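Local coordinates for ferrous iron uptake transporter protein B (Streptococcus thermophilus, PDB 3TAH) that probably transports ferrous iron across the cell membrane in a GTP-driven uptake system, of which this piece is the cytosolic G-protein domain with its helical extension, at residues Y98-T101 and Q102-T106; S197-F200 and Y201-L205. The protein carries 1 engineered substitution. One frame throughout, in Å; residues are numbered along the deposited sequence.

Contact 1: residues Y98-T101 and Q102-T106; sequences YLTT and QLIET
Y98 and Q102 meet one turn apart on helix 93-105. Q102 NE2 approaches the Y98 ring obliquely, 3.3 Å from Y98 CE2. The amide and ring planes are 87° apart, so the two groups do not stack; the Y98 ring stacks with Y250 instead.

Q102 NE2 also gives a weak hydrogen bond to Y98 O, at 3.5 Å. T101 OG1 donates to the same oxygen, Y98 O, at 2.8 Å. Its chi1 of 63° sets the hydroxyl between the backbone N and carbonyl carbon, turned back to the preceding turn. Beyond the two segments, hydrogen bonds join Q102 OE1 to M62 N, Q102 NE2 to S61 OG, T101 OG1 to R249 NH1, E105 OE2 to Y174 OH and T100 OG1 to N86 OD1, and E105 OE1 forms a salt bridge with R249 NH1. With both its ends engaged, the buried Q102 amide is fixed in its rotation.

The helix is the crossover of a beta-alpha-beta unit between the parallel strands 83-89 and 110-115, in the P-loop GTPase fold. Its backbone is regular at first, with L103 N hydrogen-bonded to L99 O at 3.0 Å and I104 N to T100 O. The bond from E105 N to T101 O is weak, at 3.3 Å. At the end of the segment T106 OG1 reaches back to L103 O, 2.7 Å away, and T106 N binds that same oxygen.

Among the apolar contacts, L99 CG touches L103 CD1 at 3.9 Å. T100 CG2 and I104 CD1 are 4.2 Å apart. L103 packs on I84 and V110 of the sheet, T100 on I112 and I104 on V110, while L99 reaches the P-loop at N11.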
loop_
_atom_site.group_PDB
_atom_site.type_symbol
_atom_site.label_atom_id
_atom_site.label_comp_id
_atom_site.label_asym_id
_atom_site.label_seq_id
_atom_site.Cartn_x
_atom_site.Cartn_y
_atom_site.Cartn_z
ATOM N N TYR A 98 -3.403 -7.284 -3.095
ATOM C CA TYR A 98 -3.195 -6.533 -4.329
ATOM C C TYR A 98 -2.874 -5.073 -4.012
ATOM O O TYR A 98 -1.857 -4.527 -4.461
ATOM C CB TYR A 98 -4.420 -6.665 -5.229
ATOM C CG TYR A 98 -4.253 -6.052 -6.590
ATOM C CD1 TYR A 98 -3.631 -6.753 -7.624
ATOM C CD2 TYR A 98 -4.730 -4.776 -6.858
ATOM C CE1 TYR A 98 -3.476 -6.199 -8.864
ATOM C CE2 TYR A 98 -4.582 -4.216 -8.111
ATOM C CZ TYR A 98 -3.955 -4.936 -9.100
ATOM O OH TYR A 98 -3.807 -4.386 -10.331
ATOM N N LEU A 99 -3.720 -4.456 -3.200
ATOM C CA LEU A 99 -3.460 -3.108 -2.712
ATOM C C LEU A 99 -2.150 -3.048 -1.899
ATOM O O LEU A 99 -1.362 -2.131 -2.065
ATOM C CB LEU A 99 -4.620 -2.617 -1.839
ATOM C CG LEU A 99 -4.488 -1.214 -1.231
ATOM C CD1 LEU A 99 -4.425 -0.106 -2.302
ATOM C CD2 LEU A 99 -5.620 -0.957 -0.248
ATOM N N THR A 100 -1.931 -4.033 -1.026
ATOM C CA THR A 100 -0.776 -4.053 -0.153
ATOM C C THR A 100 0.525 -3.877 -0.946
ATOM O O THR A 100 1.405 -3.095 -0.551
ATOM C CB THR A 100 -0.731 -5.367 0.647
ATOM O OG1 THR A 100 -1.965 -5.540 1.362
ATOM C CG2 THR A 100 0.466 -5.363 1.595
ATOM N N THR A 101 0.637 -4.577 -2.078
ATOM C CA THR A 101 1.866 -4.484 -2.885
ATOM C C THR A 101 2.120 -3.040 -3.326
ATOM O O THR A 101 3.254 -2.558 -3.336
ATOM C CB THR A 101 1.854 -5.447 -4.108
ATOM O OG1 THR A 101 0.795 -5.108 -5.014
ATOM C CG2 THR A 101 1.735 -6.922 -3.676
ATOM N N GLN A 102 1.054 -2.340 -3.676
ATOM C CA GLN A 102 1.148 -0.950 -4.085
ATOM C C GLN A 102 1.484 -0.006 -2.941
ATOM O O GLN A 102 2.222 0.960 -3.133
ATOM C CB GLN A 102 -0.154 -0.515 -4.750
ATOM C CG GLN A 102 -0.507 -1.300 -6.000
ATOM C CD GLN A 102 -1.889 -0.964 -6.487
ATOM O OE1 GLN A 102 -2.178 0.203 -6.734
ATOM N NE2 GLN A 102 -2.758 -1.968 -6.610
ATOM N N LEU A 103 0.937 -0.290 -1.760
ATOM C CA LEU A 103 1.264 0.473 -0.551
ATOM C C LEU A 103 2.755 0.369 -0.204
ATOM O O LEU A 103 3.387 1.385 0.107
ATOM C CB LEU A 103 0.397 0.032 0.627
ATOM C CG LEU A 103 -1.119 0.236 0.465
ATOM C CD1 LEU A 103 -1.882 -0.449 1.611
ATOM C CD2 LEU A 103 -1.513 1.727 0.358
ATOM N N ILE A 104 3.322 -0.841 -0.276
ATOM C CA ILE A 104 4.746 -1.037 0.015
ATOM C C ILE A 104 5.586 -0.165 -0.917
ATOM O O ILE A 104 6.567 0.447 -0.501
ATOM C CB ILE A 104 5.154 -2.537 -0.090
ATOM C CG1 ILE A 104 4.443 -3.365 0.998
ATOM C CG2 ILE A 104 6.682 -2.699 0.038
ATOM C CD1 ILE A 104 4.541 -4.901 0.853
ATOM N N GLU A 105 5.186 -0.107 -2.183
ATOM C CA GLU A 105 5.927 0.617 -3.214
ATOM C C GLU A 105 5.968 2.142 -3.007
ATOM O O GLU A 105 6.843 2.810 -3.557
ATOM C CB GLU A 105 5.357 0.265 -4.585
ATOM C CG GLU A 105 5.676 -1.192 -4.941
ATOM C CD GLU A 105 4.831 -1.770 -6.052
ATOM O OE1 GLU A 105 3.885 -1.104 -6.531
ATOM O OE2 GLU A 105 5.131 -2.914 -6.451
ATOM N N THR A 106 5.052 2.688 -2.209
ATOM C CA THR A 106 5.085 4.121 -1.878
ATOM C C THR A 106 6.340 4.521 -1.089
ATOM O O THR A 106 6.720 5.703 -1.048
ATOM C CB THR A 106 3.849 4.567 -1.056
ATOM O OG1 THR A 106 3.915 3.995 0.257
ATOM C CG2 THR A 106 2.524 4.206 -1.758
#

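Contact 2: residues S197-F200 and Y201-L205; sequences SARF and YAIKL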
loop_
_atom_site.group_PDB
_atom_site.type_symbol
_atom_site.label_atom_id
_atom_site.label_comp_id
_atom_site.label_asym_id
_atom_site.label_seq_id
_atom_site.Cartn_x
_atom_site.Cartn_y
_atom_site.Cartn_z
ATOM N N SER A 197 10.026 7.028 -3.167
ATOM C CA SER A 197 8.842 6.654 -3.920
ATOM C C SER A 197 9.157 6.388 -5.387
ATOM O O SER A 197 8.234 6.189 -6.191
ATOM C CB SER A 197 7.776 7.756 -3.786
ATOM O OG SER A 197 8.295 9.042 -4.098
ATOM N N ALA A 198 10.446 6.359 -5.738
ATOM C CA ALA A 198 10.861 6.249 -7.143
ATOM C C ALA A 198 10.260 5.022 -7.808
ATOM O O ALA A 198 9.807 5.105 -8.945
ATOM C CB ALA A 198 12.378 6.238 -7.293
ATOM N N ARG A 199 10.240 3.901 -7.093
ATOM C CA ARG A 199 9.691 2.654 -7.632
ATOM C C ARG A 199 8.186 2.753 -7.923
ATOM O O ARG A 199 7.726 2.232 -8.946
ATOM C CB ARG A 199 9.999 1.488 -6.694
ATOM C CG ARG A 199 9.686 0.144 -7.280
ATOM C CD ARG A 199 10.227 -0.965 -6.389
ATOM N NE ARG A 199 9.741 -2.246 -6.866
ATOM C CZ ARG A 199 10.295 -2.989 -7.821
ATOM N NH1 ARG A 199 11.411 -2.628 -8.452
ATOM N NH2 ARG A 199 9.714 -4.136 -8.158
ATOM N N PHE A 200 7.440 3.422 -7.038
ATOM C CA PHE A 200 6.016 3.673 -7.253
ATOM C C PHE A 200 5.811 4.410 -8.572
ATOM O O PHE A 200 4.963 4.038 -9.379
ATOM C CB PHE A 200 5.404 4.514 -6.121
ATOM C CG PHE A 200 3.965 4.845 -6.346
ATOM C CD1 PHE A 200 2.975 4.013 -5.859
ATOM C CD2 PHE A 200 3.594 5.988 -7.043
ATOM C CE1 PHE A 200 1.643 4.300 -6.077
ATOM C CE2 PHE A 200 2.251 6.271 -7.255
ATOM C CZ PHE A 200 1.289 5.426 -6.769
ATOM N N TYR A 201 6.587 5.472 -8.768
ATOM C CA TYR A 201 6.479 6.269 -9.983
ATOM C C TYR A 201 6.939 5.487 -11.211
ATOM O O TYR A 201 6.316 5.587 -12.263
ATOM C CB TYR A 201 7.279 7.559 -9.857
ATOM C CG TYR A 201 6.628 8.570 -8.964
ATOM C CD1 TYR A 201 5.473 9.236 -9.372
ATOM C CD2 TYR A 201 7.160 8.883 -7.728
ATOM C CE1 TYR A 201 4.863 10.172 -8.557
ATOM C CE2 TYR A 201 6.558 9.819 -6.913
ATOM C CZ TYR A 201 5.416 10.462 -7.336
ATOM O OH TYR A 201 4.809 11.387 -6.519
ATOM N N ALA A 202 8.014 4.713 -11.080
ATOM C CA ALA A 202 8.519 3.941 -12.211
ATOM C C ALA A 202 7.467 2.925 -12.699
ATOM O O ALA A 202 7.249 2.773 -13.899
ATOM C CB ALA A 202 9.833 3.251 -11.864
ATOM N N ILE A 203 6.818 2.236 -11.769
ATOM C CA ILE A 203 5.798 1.246 -12.115
ATOM C C ILE A 203 4.584 1.929 -12.735
ATOM O O ILE A 203 4.032 1.437 -13.721
ATOM C CB ILE A 203 5.380 0.389 -10.904
ATOM C CG1 ILE A 203 6.543 -0.496 -10.476
ATOM C CG2 ILE A 203 4.170 -0.513 -11.271
ATOM C CD1 ILE A 203 6.381 -1.123 -9.128
ATOM N N LYS A 204 4.162 3.053 -12.155
ATOM C CA LYS A 204 3.058 3.831 -12.725
ATOM C C LYS A 204 3.331 4.309 -14.145
ATOM O O LYS A 204 2.448 4.281 -14.995
ATOM C CB LYS A 204 2.729 5.025 -11.832
ATOM C CG LYS A 204 2.021 4.626 -10.557
ATOM C CD LYS A 204 0.542 4.482 -10.782
ATOM C CE LYS A 204 -0.153 3.724 -9.666
ATOM N NZ LYS A 204 0.203 2.280 -9.700
ATOM N N LEU A 205 4.555 4.755 -14.402
ATOM C CA LEU A 205 4.931 5.173 -15.742
ATOM C C LEU A 205 4.906 4.007 -16.716
ATOM O O LEU A 205 4.452 4.158 -17.862
ATOM C CB LEU A 205 6.316 5.818 -15.744
ATOM C CG LEU A 205 6.292 7.232 -15.152
ATOM C CD1 LEU A 205 7.702 7.673 -14.802
ATOM C CD2 LEU A 205 5.608 8.200 -16.112
HETATM O O HOH W 1 2.915 1.882 -8.539
#
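F200 and Y201 form a T-shaped pair. The edge of the F200 ring points at the face of the Y201 ring, with centroids 5.8 Å apart and planes at 90°. F200 has CG anti to its backbone N (chi1 177°), while Y201 has CG anti to its carbonyl carbon. With these torsions the F200 edge meets the Y201 face.

K204 lies over a face of F200. Its CG sits 4.1 Å from the F200 ring centroid in a CH-pi contact. The chain then bends at chi2, -84°, and K204 CE comes to 3.7 Å from F200 CZ. The ammonium group forms a salt bridge with E207. A water bridges back to the helix: it donates to F200 O at 3.1 Å and accepts from K204 NZ at 3.0 Å. F200 O also takes the backbone bond from K204 N.

Just before the helix, S197 is at the N-cap position, but its side chain makes no capping bond. S197 OG lies instead against Y201 CE2, 3.4 Å away. R199 is extended from CG to NE, and its NH2 forms a salt bridge with E179 OE2. R199 CG packs on I203 CD1 at 4.0 Å, and that methyl also lies over one face of the R199 guanidinium.

The K204 methylene groups pack on an aromatic face, and its ammonium group has E207 and a water as partners, which probably offsets the cost of burying the charge.

In the fold
Contact 1 comes first along the chain, on helix 93-105 of the G domain. Contact 2 follows on helix 198-206, in the FeoB cytosolic helical domain. Their centres are about 11 Å apart, and the two touch directly. E105 O packs on F200 CB at 3.4 Å, and T106 O lies 3.6 Å from S197 CB. The end of helix 93-105 therefore abuts the start of helix 198-206. Contact 1 lies near the centre of the chain and reaches the P-loop on its other flank. Contact 2 lies about 13 Å from that centre. Together they mark a packed junction between the nucleotide-binding part and the helical part.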